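Serine/threonine/tyrosine-interacting protein (Homo sapiens, PDB 2R0B) acts as a catalytically inactive phosphatase that anchors ERK1/ERK2 in the nucleus and blocks assembly of FBXW7 into its SCF ubiquitin ligase. Local coordinates at residues Ile38-Asn43 and Leu62-Asn67; Asp66-Asn71 and Asn135-Phe140; Arg74-Thr79 and His142-Tyr147; Phe107-Ile112 and Asp122-Val127. One frame throughout, in Å; residues are numbered along the deposited sequence. Where two conformers were deposited one is given.

Overall arrangement
Contacts 3 and 4 are buried, contact 1 is partly buried, and contact 2 lies at the surface. All four belong to the dual-specificity phosphatase domain. Contact 1 is parallel strand pairing and ends in a charged and polar cluster. Contact 2 shares Asp66 and Asn67 with it and joins the loop after strand 58-63 to helix 138-152 by an Asn-Asp hydrogen bond and close packing round a capped helix start. Contact 3 uses the same helix further on, with aromatic packing. Contact 4 is largely aliphatic and packs helix 103-116 on helix 120-130. Phe107 of contact 4 touches contact 1 through Ile40, Leu62 and Ile64, and contact 3 through Phe75, Phe76 and Thr79.

Contact 1 of 4, residues Ile38-Asn43 and Leu62-Asn67; sequences ICIRQN and LDIADN
Arg41 and Asp63 reach one another through their torsions. CG of Arg41 sits between its N and carbonyl carbon (chi1 82°), and the chain bends at chi2. The guanidinium is thus laid across Asp63, whose carboxylate is turned opposite its own N (chi1 169°). Arg41 NH2 comes within 3.5 Å of Asp63 CB, and its salt bridge to Asp63 OD1 is long at 3.9 Å. The two planes stand 61° apart. Asn43 closes the group. Asn43 OD1 accepts from Arg41 NH2 at 3.0 Å. Asn43 ND2 gives a weak bond to Asp63 OD2 at 2.8 Å. The Asn43 bond and the long ion pair, both met at the guanidinium edge in its plane, would limit its rotation.

Ile40 with Leu62 and Arg41 with Asp63 form parallel bridges. Leu62 N binds Cys39 O at 3.0 Å, and Arg41 N binds Leu62 O at 3.1 Å. Ile64 N, just past the strand end, continues the ladder to Arg41 O. On the other face, Ile40 and Leu62 lie side by side, and Ile40 CG2 meets Ile64 CB at 3.9 Å. A water links Gln42 OE1, weakly, to Asp66 N.

Strand 36-41 lies between 93-96 and 58-63, the last being an outermost strand of this phosphatase domain's mixed sheet. Ile38 and Leu62 pack on helix 76-88, while Ile40 and Ile64 touch helix 103-116.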
# COMPACT_ATOMS: atom_id res chain seq x y z
N ILE A 38 3.16 5.77 1.01
CA ILE A 38 3.28 5.31 -0.39
C ILE A 38 2.01 5.82 -1.07
O ILE A 38 0.91 5.41 -0.72
CB ILE A 38 3.42 3.78 -0.52
CG1 ILE A 38 4.66 3.27 0.21
CG2 ILE A 38 3.52 3.39 -2.02
CD1 ILE A 38 4.87 1.76 0.13
N CYS A 39 2.18 6.72 -2.03
CA CYS A 39 1.06 7.38 -2.72
C CYS A 39 0.99 6.84 -4.15
O CYS A 39 1.89 7.13 -4.95
CB CYS A 39 1.32 8.89 -2.69
SG CYS A 39 0.30 9.90 -3.82
N ILE A 40 -0.01 6.00 -4.46
CA ILE A 40 -0.07 5.28 -5.73
C ILE A 40 -1.19 5.87 -6.58
O ILE A 40 -2.31 6.01 -6.11
CB ILE A 40 -0.39 3.78 -5.53
CG1 ILE A 40 0.71 3.08 -4.72
CG2 ILE A 40 -0.61 3.09 -6.91
CD1 ILE A 40 0.18 1.87 -3.92
N ARG A 41 -0.89 6.20 -7.83
CA ARG A 41 -1.87 6.79 -8.74
C ARG A 41 -1.33 6.75 -10.17
O ARG A 41 -0.12 6.60 -10.37
CB ARG A 41 -2.18 8.23 -8.30
CG ARG A 41 -1.20 9.33 -8.74
CD ARG A 41 0.27 9.16 -8.32
NE ARG A 41 1.07 10.25 -8.86
CZ ARG A 41 1.62 10.26 -10.07
NH1 ARG A 41 2.30 11.34 -10.47
NH2 ARG A 41 1.51 9.20 -10.88
N GLN A 42 -2.24 6.86 -11.16
CA GLN A 42 -1.86 7.09 -12.56
C GLN A 42 -1.53 8.55 -12.71
O GLN A 42 -2.04 9.38 -11.96
CB GLN A 42 -3.04 6.85 -13.51
CG GLN A 42 -3.66 5.50 -13.55
CD GLN A 42 -4.72 5.43 -14.65
OE1 GLN A 42 -5.92 5.51 -14.38
NE2 GLN A 42 -4.27 5.33 -15.90
N ASN A 43 -0.76 8.90 -13.72
CA ASN A 43 -0.45 10.30 -13.93
C ASN A 43 -1.73 11.14 -14.13
O ASN A 43 -1.80 12.27 -13.64
CB ASN A 43 0.53 10.48 -15.09
CG ASN A 43 1.90 9.93 -14.77
OD1 ASN A 43 2.37 10.00 -13.62
ND2 ASN A 43 2.56 9.35 -15.79
N LEU A 62 4.18 6.26 -6.76
CA LEU A 62 4.25 5.20 -7.77
C LEU A 62 3.20 5.44 -8.84
O LEU A 62 2.00 5.40 -8.57
CB LEU A 62 4.04 3.81 -7.15
CG LEU A 62 5.02 3.32 -6.08
CD1 LEU A 62 4.62 1.96 -5.51
CD2 LEU A 62 6.47 3.30 -6.57
N ASP A 63 3.69 5.70 -10.04
CA ASP A 63 2.82 5.89 -11.20
C ASP A 63 2.40 4.51 -11.71
O ASP A 63 3.14 3.82 -12.44
CB ASP A 63 3.59 6.71 -12.24
CG ASP A 63 2.91 6.75 -13.59
OD1 ASP A 63 1.68 6.53 -13.66
OD2 ASP A 63 3.61 7.02 -14.61
N ILE A 64 1.19 4.10 -11.31
CA ILE A 64 0.69 2.74 -11.61
C ILE A 64 -0.77 2.81 -12.03
O ILE A 64 -1.56 3.46 -11.34
CB ILE A 64 0.78 1.82 -10.34
CG1 ILE A 64 2.25 1.58 -9.95
CG2 ILE A 64 0.03 0.48 -10.59
CD1 ILE A 64 2.50 0.87 -8.65
N ALA A 65 -1.12 2.17 -13.14
CA ALA A 65 -2.53 2.01 -13.55
C ALA A 65 -3.17 0.78 -12.92
O ALA A 65 -2.51 -0.25 -12.73
CB ALA A 65 -2.61 1.90 -15.05
N ASP A 66 -4.46 0.89 -12.60
CA ASP A 66 -5.22 -0.27 -12.09
C ASP A 66 -5.79 -1.11 -13.23
O ASP A 66 -6.98 -1.02 -13.56
CB ASP A 66 -6.32 0.15 -11.11
CG ASP A 66 -7.03 -1.05 -10.50
OD1 ASP A 66 -6.40 -2.12 -10.39
OD2 ASP A 66 -8.22 -0.92 -10.11
N ASN A 67 -4.93 -1.91 -13.85
CA ASN A 67 -5.39 -2.84 -14.88
C ASN A 67 -4.53 -4.11 -14.90
O ASN A 67 -3.37 -4.06 -14.49
CB ASN A 67 -5.53 -2.18 -16.25
CG ASN A 67 -4.21 -1.89 -16.91
OD1 ASN A 67 -3.48 -2.81 -17.30
ND2 ASN A 67 -3.93 -0.62 -17.11
O HOH W 1 -6.30 3.21 -13.05

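Contact 2 of 4, residues Asp66-Asn71 and Asn135-Phe140; sequences DNPVEN and NPNAGF
Pro68 and Gly139 bring their CA atoms to 3.9 Å, the nearest CA pair of the two segments. Asn67 to Glu70 form a type I turn, with Glu70 N bound to Asn67 O. Asp66, just before it, centres an inverse gamma turn. The other segment comes out of a loop and enters helix 138-152 after Asn137. Gly139 has no side chain, and its CA-H points at Pro68 O, with Gly139 CA and Pro68 O 3.4 Å apart.

Asn137 carries the side-chain contact. Its CG sits between the backbone N and the carbonyl carbon (chi1 73°), which folds the amide over its own helix start. Asn137 is the N-cap residue, and its OD1 makes the capping bond. Asn137 OD1 accepts from Phe140 N at 2.9 Å and weakly from Gly139 N, and it also rests 3.3 Å from Pro68 CA. This joins a helix N-terminus to the loop after strand 58-63, the loop that bears the general acid in active dual-specificity phosphatases.

ND2 of Asn137 lies 3.3 Å above the plane of the Phe140 ring, over its centre. Asn137 ND2 also donates to Asp66 OD1 at 3.2 Å, meeting that oxygen on the anti side and 34° out of the carboxylate plane. Ser102 OG is bonded to the same oxygen and to Asn137 N. At the edge of the Phe140 ring, in its plane, Glu70 O stands 3.9 Å from Phe140 CE1. Within the turn, Asn67 OD1 accepts from Val69 N at 3.1 Å, an Asx turn. The carboxylate of Glu70 reaches back to Ala65 N.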
# COMPACT_ATOMS: atom_id res chain seq x y z
N ASP A 66 -4.46 0.89 -12.60
CA ASP A 66 -5.22 -0.27 -12.09
C ASP A 66 -5.79 -1.11 -13.23
O ASP A 66 -6.98 -1.02 -13.56
CB ASP A 66 -6.32 0.15 -11.11
CG ASP A 66 -7.03 -1.05 -10.50
OD1 ASP A 66 -6.40 -2.12 -10.39
OD2 ASP A 66 -8.22 -0.92 -10.11
N ASN A 67 -4.93 -1.91 -13.85
CA ASN A 67 -5.39 -2.84 -14.88
C ASN A 67 -4.53 -4.11 -14.90
O ASN A 67 -3.37 -4.06 -14.49
CB ASN A 67 -5.53 -2.18 -16.25
CG ASN A 67 -4.21 -1.89 -16.91
OD1 ASN A 67 -3.48 -2.81 -17.30
ND2 ASN A 67 -3.93 -0.62 -17.11
N PRO A 68 -5.11 -5.23 -15.35
CA PRO A 68 -4.40 -6.52 -15.28
C PRO A 68 -3.07 -6.66 -16.04
O PRO A 68 -2.32 -7.60 -15.79
CB PRO A 68 -5.44 -7.55 -15.74
CG PRO A 68 -6.58 -6.78 -16.33
CD PRO A 68 -6.48 -5.35 -15.88
N VAL A 69 -2.77 -5.76 -16.97
CA VAL A 69 -1.47 -5.86 -17.64
C VAL A 69 -0.40 -4.91 -17.07
O VAL A 69 0.76 -4.97 -17.47
CB VAL A 69 -1.58 -5.76 -19.18
CG1 VAL A 69 -2.74 -6.61 -19.68
CG2 VAL A 69 -1.75 -4.32 -19.61
N GLU A 70 -0.80 -4.03 -16.16
CA GLU A 70 0.16 -3.12 -15.53
C GLU A 70 1.17 -3.95 -14.73
O GLU A 70 0.80 -4.89 -14.04
CB GLU A 70 -0.56 -2.10 -14.64
CG GLU A 70 0.36 -1.21 -13.77
CD GLU A 70 1.26 -0.29 -14.59
OE1 GLU A 70 0.96 0.93 -14.64
OE2 GLU A 70 2.23 -0.80 -15.21
N ASN A 71 2.44 -3.64 -14.88
CA ASN A 71 3.48 -4.29 -14.10
C ASN A 71 3.66 -3.61 -12.75
O ASN A 71 4.12 -2.46 -12.66
CB ASN A 71 4.80 -4.26 -14.88
CG ASN A 71 5.99 -4.87 -14.13
OD1 ASN A 71 6.00 -5.00 -12.89
ND2 ASN A 71 7.02 -5.25 -14.89
N ASN A 135 -9.78 -5.94 -3.39
CA ASN A 135 -10.00 -6.77 -4.56
C ASN A 135 -8.92 -6.51 -5.62
O ASN A 135 -9.17 -5.83 -6.62
CB ASN A 135 -11.43 -6.54 -5.08
CG ASN A 135 -11.83 -7.46 -6.22
OD1 ASN A 135 -11.31 -8.57 -6.40
ND2 ASN A 135 -12.77 -6.98 -7.02
N PRO A 136 -7.69 -7.03 -5.40
CA PRO A 136 -6.69 -6.83 -6.44
C PRO A 136 -7.16 -7.47 -7.75
O PRO A 136 -7.78 -8.56 -7.73
CB PRO A 136 -5.45 -7.56 -5.90
CG PRO A 136 -5.67 -7.68 -4.44
CD PRO A 136 -7.15 -7.84 -4.29
N ASN A 137 -6.94 -6.80 -8.88
CA ASN A 137 -7.32 -7.42 -10.16
C ASN A 137 -6.51 -8.71 -10.39
O ASN A 137 -5.51 -8.94 -9.72
CB ASN A 137 -7.22 -6.43 -11.36
CG ASN A 137 -5.80 -6.11 -11.77
OD1 ASN A 137 -4.98 -7.00 -12.04
ND2 ASN A 137 -5.50 -4.82 -11.87
N ALA A 138 -6.96 -9.52 -11.35
CA ALA A 138 -6.38 -10.84 -11.57
C ALA A 138 -4.92 -10.77 -12.00
O ALA A 138 -4.13 -11.64 -11.64
CB ALA A 138 -7.22 -11.61 -12.62
N GLY A 139 -4.56 -9.70 -12.72
CA GLY A 139 -3.18 -9.56 -13.18
C GLY A 139 -2.27 -9.39 -11.98
O GLY A 139 -1.18 -9.98 -11.90
N PHE A 140 -2.76 -8.61 -11.02
CA PHE A 140 -2.05 -8.31 -9.79
C PHE A 140 -1.94 -9.57 -8.93
O PHE A 140 -0.91 -9.80 -8.27
CB PHE A 140 -2.79 -7.22 -9.00
CG PHE A 140 -2.70 -5.85 -9.62
CD1 PHE A 140 -1.90 -5.59 -10.73
CD2 PHE A 140 -3.41 -4.78 -9.04
CE1 PHE A 140 -1.81 -4.29 -11.26
CE2 PHE A 140 -3.33 -3.49 -9.58
CZ PHE A 140 -2.54 -3.25 -10.68

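Contact 3 of 4, residues Arg74-Thr79 and His142-Tyr147; sequences RFFPMT and HQLQEY. With SO4 (sulfate ion), chain C.
Phe76 and Tyr147 meet as an edge-to-face pair. The edge of Phe76 is turned to the face of Tyr147, with ring centroids 5.2 Å apart and planes at 60°. Phe76 CD2 is 3.5 Å from Tyr147 CG. Phe76 CB adds a CH-pi contact, 3.7 Å from the centroid of the Tyr147 ring and nearly on its normal. Chi1 of Tyr147 is 180°, which sets one face of the ring against Phe76 CB. Phe76 CZ is 3.7 Å from Leu144 CD2. Gln143 O sits at the ring edge, in plane, 3.9 Å from Phe76 CE2. Pro77 CG borders the Tyr147 ring.

Around this shell, Tyr147 OH is bonded to Glu114, and its ring meets Tyr151 edge-to-face. The Gln143 amide ties helix 138-152 to the loop that leads into helix 76-88 by bonding Ile72 N, Ile73 N and Glu70 O. Away from the aromatic pair, Gln145 NE2 donates to sulfate O2 at 3.0 Å; Arg121 also holds this ion, which probably came from the crystallisation liquor.

Helix 103-116 adjoins both segments. Its Phe107 meets Phe76 edge-to-face, and its Ala110 touches Phe76 and Leu144. Met78 and Thr79 of helix 76-88 pack against Leu60 and Leu62 of strand 58-63.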
# COMPACT_ATOMS: atom_id res chain seq x y z
N ARG A 74 7.63 -5.24 -10.59
CA ARG A 74 8.87 -4.47 -10.66
C ARG A 74 9.13 -3.58 -9.42
O ARG A 74 10.29 -3.25 -9.14
CB ARG A 74 8.91 -3.61 -11.94
CG ARG A 74 7.81 -2.55 -12.00
CD ARG A 74 7.77 -1.84 -13.31
NE ARG A 74 6.51 -1.13 -13.48
CZ ARG A 74 6.38 0.07 -14.04
NH1 ARG A 74 7.43 0.73 -14.50
NH2 ARG A 74 5.18 0.62 -14.14
N PHE A 75 8.07 -3.20 -8.70
CA PHE A 75 8.20 -2.28 -7.56
C PHE A 75 8.11 -2.98 -6.19
O PHE A 75 8.36 -2.32 -5.15
CB PHE A 75 7.16 -1.14 -7.61
CG PHE A 75 7.37 -0.13 -8.73
CD1 PHE A 75 8.58 0.55 -8.86
CD2 PHE A 75 6.35 0.16 -9.63
CE1 PHE A 75 8.77 1.46 -9.91
CE2 PHE A 75 6.52 1.07 -10.66
CZ PHE A 75 7.73 1.74 -10.80
N PHE A 76 7.81 -4.28 -6.16
CA PHE A 76 7.73 -4.97 -4.87
C PHE A 76 9.01 -4.85 -4.00
O PHE A 76 8.90 -4.58 -2.83
CB PHE A 76 7.28 -6.43 -5.01
CG PHE A 76 5.84 -6.58 -5.49
CD1 PHE A 76 4.92 -5.55 -5.31
CD2 PHE A 76 5.40 -7.76 -6.06
CE1 PHE A 76 3.58 -5.70 -5.75
CE2 PHE A 76 4.08 -7.92 -6.50
CZ PHE A 76 3.17 -6.89 -6.33
N PRO A 77 10.22 -5.04 -4.60
CA PRO A 77 11.43 -4.85 -3.77
C PRO A 77 11.55 -3.45 -3.18
O PRO A 77 11.91 -3.34 -2.01
CB PRO A 77 12.58 -5.19 -4.76
CG PRO A 77 11.92 -6.15 -5.75
CD PRO A 77 10.56 -5.51 -5.96
N MET A 78 11.19 -2.44 -3.98
CA MET A 78 11.24 -1.02 -3.60
C MET A 78 10.33 -0.76 -2.40
O MET A 78 10.72 -0.13 -1.42
CB MET A 78 10.80 -0.17 -4.82
CG MET A 78 10.70 1.36 -4.63
SD MET A 78 10.31 2.27 -6.16
CE MET A 78 11.47 1.61 -7.36
N THR A 79 9.09 -1.24 -2.49
CA THR A 79 8.13 -0.93 -1.43
C THR A 79 8.42 -1.71 -0.15
O THR A 79 8.24 -1.18 0.94
CB THR A 79 6.67 -1.10 -1.89
OG1 THR A 79 6.46 -2.46 -2.27
CG2 THR A 79 6.40 -0.16 -3.07
N HIS A 142 -1.87 -12.78 -10.03
CA HIS A 142 -0.79 -13.52 -10.67
C HIS A 142 0.60 -12.96 -10.33
O HIS A 142 1.53 -13.74 -10.09
CB HIS A 142 -1.00 -13.57 -12.18
CG HIS A 142 -2.06 -14.53 -12.60
ND1 HIS A 142 -1.79 -15.72 -13.23
CD2 HIS A 142 -3.40 -14.49 -12.43
CE1 HIS A 142 -2.92 -16.37 -13.47
NE2 HIS A 142 -3.92 -15.64 -12.98
N GLN A 143 0.74 -11.63 -10.33
CA GLN A 143 2.07 -11.04 -10.07
C GLN A 143 2.51 -11.23 -8.61
O GLN A 143 3.71 -11.38 -8.34
CB GLN A 143 2.13 -9.56 -10.45
CG GLN A 143 2.11 -9.34 -11.95
CD GLN A 143 2.07 -7.89 -12.32
OE1 GLN A 143 2.94 -7.09 -11.92
NE2 GLN A 143 1.08 -7.54 -13.12
N LEU A 144 1.54 -11.24 -7.70
CA LEU A 144 1.82 -11.56 -6.30
C LEU A 144 2.39 -12.97 -6.14
O LEU A 144 3.40 -13.19 -5.46
CB LEU A 144 0.54 -11.38 -5.48
CG LEU A 144 0.30 -9.88 -5.28
CD1 LEU A 144 -1.15 -9.62 -4.86
CD2 LEU A 144 1.30 -9.30 -4.24
N GLN A 145 1.72 -13.93 -6.78
CA GLN A 145 2.18 -15.32 -6.83
C GLN A 145 3.55 -15.49 -7.50
O GLN A 145 4.40 -16.28 -7.05
CB GLN A 145 1.07 -16.16 -7.50
CG GLN A 145 -0.26 -16.09 -6.72
CD GLN A 145 -1.45 -16.64 -7.49
OE1 GLN A 145 -1.63 -16.36 -8.68
NE2 GLN A 145 -2.27 -17.44 -6.81
N GLU A 146 3.77 -14.71 -8.55
CA GLU A 146 5.00 -14.75 -9.32
C GLU A 146 6.17 -14.26 -8.46
O GLU A 146 7.26 -14.80 -8.55
CB GLU A 146 4.82 -13.88 -10.58
CG GLU A 146 6.04 -13.75 -11.51
CD GLU A 146 5.87 -12.63 -12.53
OE1 GLU A 146 4.81 -12.02 -12.59
OE2 GLU A 146 6.85 -12.33 -13.26
N TYR A 147 5.93 -13.26 -7.62
CA TYR A 147 6.95 -12.66 -6.79
C TYR A 147 7.28 -13.63 -5.66
O TYR A 147 8.44 -13.76 -5.26
CB TYR A 147 6.46 -11.30 -6.26
CG TYR A 147 7.45 -10.57 -5.37
CD1 TYR A 147 8.72 -10.21 -5.84
CD2 TYR A 147 7.12 -10.26 -4.04
CE1 TYR A 147 9.64 -9.55 -5.01
CE2 TYR A 147 8.03 -9.61 -3.20
CZ TYR A 147 9.28 -9.25 -3.69
OH TYR A 147 10.19 -8.60 -2.87
S SO4 C . -2.07 -19.52 -3.57
O1 SO4 C . -1.24 -20.63 -3.07
O2 SO4 C . -1.12 -18.69 -4.30
O3 SO4 C . -3.12 -20.06 -4.42
O4 SO4 C . -2.62 -18.85 -2.41

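Contact 4 of 4, residues Phe107-Ile112 and Asp122-Val127; sequences FVIAYI and DAFAYV
Ile109 and Ile112 supply most of the aliphatic packing from segment 107-112 of helix 103-116. Two methyls rest on Ala123 CB, Ile109 CG2 at 4.0 Å and Ile112 CG2 at 3.9 Å. Val127 CG2 takes the next place. Val127 CG2 lies 4.0 Å from Ile109 CG1 and 3.4 Å from Ile112 CD1, the latter tighter than usual van der Waals contact. In Val127, CG2 lies opposite the carbonyl carbon and beside the backbone N, and this methyl makes both contacts. Val108 CG1 adds a looser touch on it.

Aromatic rings take the ends of the two isoleucines. Ile109 CD1 meets the edge of the Phe124 ring, near its plane, 4.1 Å from Phe124 CD1. Ile112 CD1 comes to 4.3 Å from Tyr126 CD2. The hydroxyl of Tyr126 is used outside the pair, on Ile9 O, and its ring makes a cation-pi contact with Arg130.

The short axes pass 9.4 Å apart, with their directions 121° apart. Strands 7-10 and 13-16 meet Val108 and Val127, and Ile112 also touches Ile9 and Leu10. This is the helix packing beside the sheet in the dual-specificity phosphatase fold, where helix 103-116 follows the loop after strand 93-96 that corresponds to the phosphate-binding loop of active family members.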
# COMPACT_ATOMS: atom_id res chain seq x y z
N PHE A 107 0.03 -4.02 -3.02
CA PHE A 107 1.30 -3.68 -2.40
C PHE A 107 1.35 -4.07 -0.91
O PHE A 107 2.40 -4.51 -0.43
CB PHE A 107 1.64 -2.19 -2.64
CG PHE A 107 2.28 -1.96 -3.98
CD1 PHE A 107 3.64 -2.23 -4.16
CD2 PHE A 107 1.50 -1.57 -5.08
CE1 PHE A 107 4.23 -2.05 -5.41
CE2 PHE A 107 2.08 -1.41 -6.33
CZ PHE A 107 3.45 -1.64 -6.50
N VAL A 108 0.22 -3.98 -0.21
CA VAL A 108 0.21 -4.35 1.22
C VAL A 108 0.29 -5.87 1.34
O VAL A 108 0.98 -6.42 2.24
CB VAL A 108 -1.02 -3.75 1.94
CG1 VAL A 108 -1.28 -4.45 3.27
CG2 VAL A 108 -0.84 -2.21 2.16
N ILE A 109 -0.37 -6.56 0.41
CA ILE A 109 -0.35 -8.03 0.38
C ILE A 109 1.06 -8.55 0.08
O ILE A 109 1.49 -9.53 0.66
CB ILE A 109 -1.43 -8.62 -0.57
CG1 ILE A 109 -2.82 -8.41 0.08
CG2 ILE A 109 -1.15 -10.13 -0.90
CD1 ILE A 109 -4.05 -8.43 -0.86
N ALA A 110 1.78 -7.89 -0.82
CA ALA A 110 3.12 -8.34 -1.15
C ALA A 110 4.02 -8.29 0.08
O ALA A 110 4.77 -9.22 0.35
CB ALA A 110 3.71 -7.49 -2.26
N TYR A 111 3.90 -7.19 0.83
CA TYR A 111 4.67 -6.99 2.04
C TYR A 111 4.34 -8.10 3.03
O TYR A 111 5.24 -8.68 3.64
CB TYR A 111 4.43 -5.59 2.65
CG TYR A 111 5.21 -5.41 3.92
CD1 TYR A 111 6.58 -5.08 3.90
CD2 TYR A 111 4.63 -5.69 5.15
CE1 TYR A 111 7.31 -4.96 5.08
CE2 TYR A 111 5.35 -5.59 6.33
CZ TYR A 111 6.68 -5.21 6.29
OH TYR A 111 7.35 -5.16 7.48
N ILE A 112 3.05 -8.41 3.17
CA ILE A 112 2.61 -9.42 4.16
C ILE A 112 3.05 -10.82 3.79
O ILE A 112 3.55 -11.58 4.64
CB ILE A 112 1.08 -9.39 4.35
CG1 ILE A 112 0.68 -8.12 5.06
CG2 ILE A 112 0.60 -10.68 5.13
CD1 ILE A 112 -0.82 -7.83 4.99
N ASP A 122 -4.11 -16.66 1.88
CA ASP A 122 -4.16 -16.40 3.32
C ASP A 122 -3.88 -14.93 3.65
O ASP A 122 -4.49 -14.35 4.56
CB ASP A 122 -3.19 -17.33 4.03
CG ASP A 122 -3.57 -18.78 3.82
OD1 ASP A 122 -4.74 -19.12 4.07
OD2 ASP A 122 -2.70 -19.57 3.37
N ALA A 123 -2.94 -14.33 2.91
CA ALA A 123 -2.67 -12.90 3.06
C ALA A 123 -3.86 -12.08 2.56
O ALA A 123 -4.25 -11.11 3.21
CB ALA A 123 -1.38 -12.51 2.29
N PHE A 124 -4.47 -12.49 1.45
CA PHE A 124 -5.64 -11.78 0.96
C PHE A 124 -6.77 -11.85 2.01
O PHE A 124 -7.36 -10.84 2.37
CB PHE A 124 -6.11 -12.30 -0.40
CG PHE A 124 -7.46 -11.77 -0.81
CD1 PHE A 124 -7.57 -10.54 -1.45
CD2 PHE A 124 -8.62 -12.47 -0.49
CE1 PHE A 124 -8.82 -10.01 -1.79
CE2 PHE A 124 -9.89 -11.96 -0.85
CZ PHE A 124 -9.98 -10.73 -1.49
N ALA A 125 -7.03 -13.03 2.54
CA ALA A 125 -8.07 -13.18 3.57
C ALA A 125 -7.82 -12.33 4.83
O ALA A 125 -8.74 -11.75 5.41
CB ALA A 125 -8.25 -14.67 3.92
N TYR A 126 -6.56 -12.26 5.23
CA TYR A 126 -6.15 -11.52 6.42
C TYR A 126 -6.47 -10.04 6.21
O TYR A 126 -7.02 -9.36 7.09
CB TYR A 126 -4.65 -11.75 6.69
CG TYR A 126 -4.16 -10.89 7.79
CD1 TYR A 126 -4.11 -11.36 9.10
CD2 TYR A 126 -3.78 -9.56 7.55
CE1 TYR A 126 -3.67 -10.55 10.13
CE2 TYR A 126 -3.34 -8.73 8.58
CZ TYR A 126 -3.29 -9.23 9.86
OH TYR A 126 -2.88 -8.41 10.88
N VAL A 127 -6.12 -9.53 5.04
CA VAL A 127 -6.33 -8.11 4.77
C VAL A 127 -7.81 -7.80 4.58
O VAL A 127 -8.29 -6.79 5.07
CB VAL A 127 -5.48 -7.59 3.58
CG1 VAL A 127 -5.78 -6.11 3.26
CG2 VAL A 127 -4.04 -7.78 3.88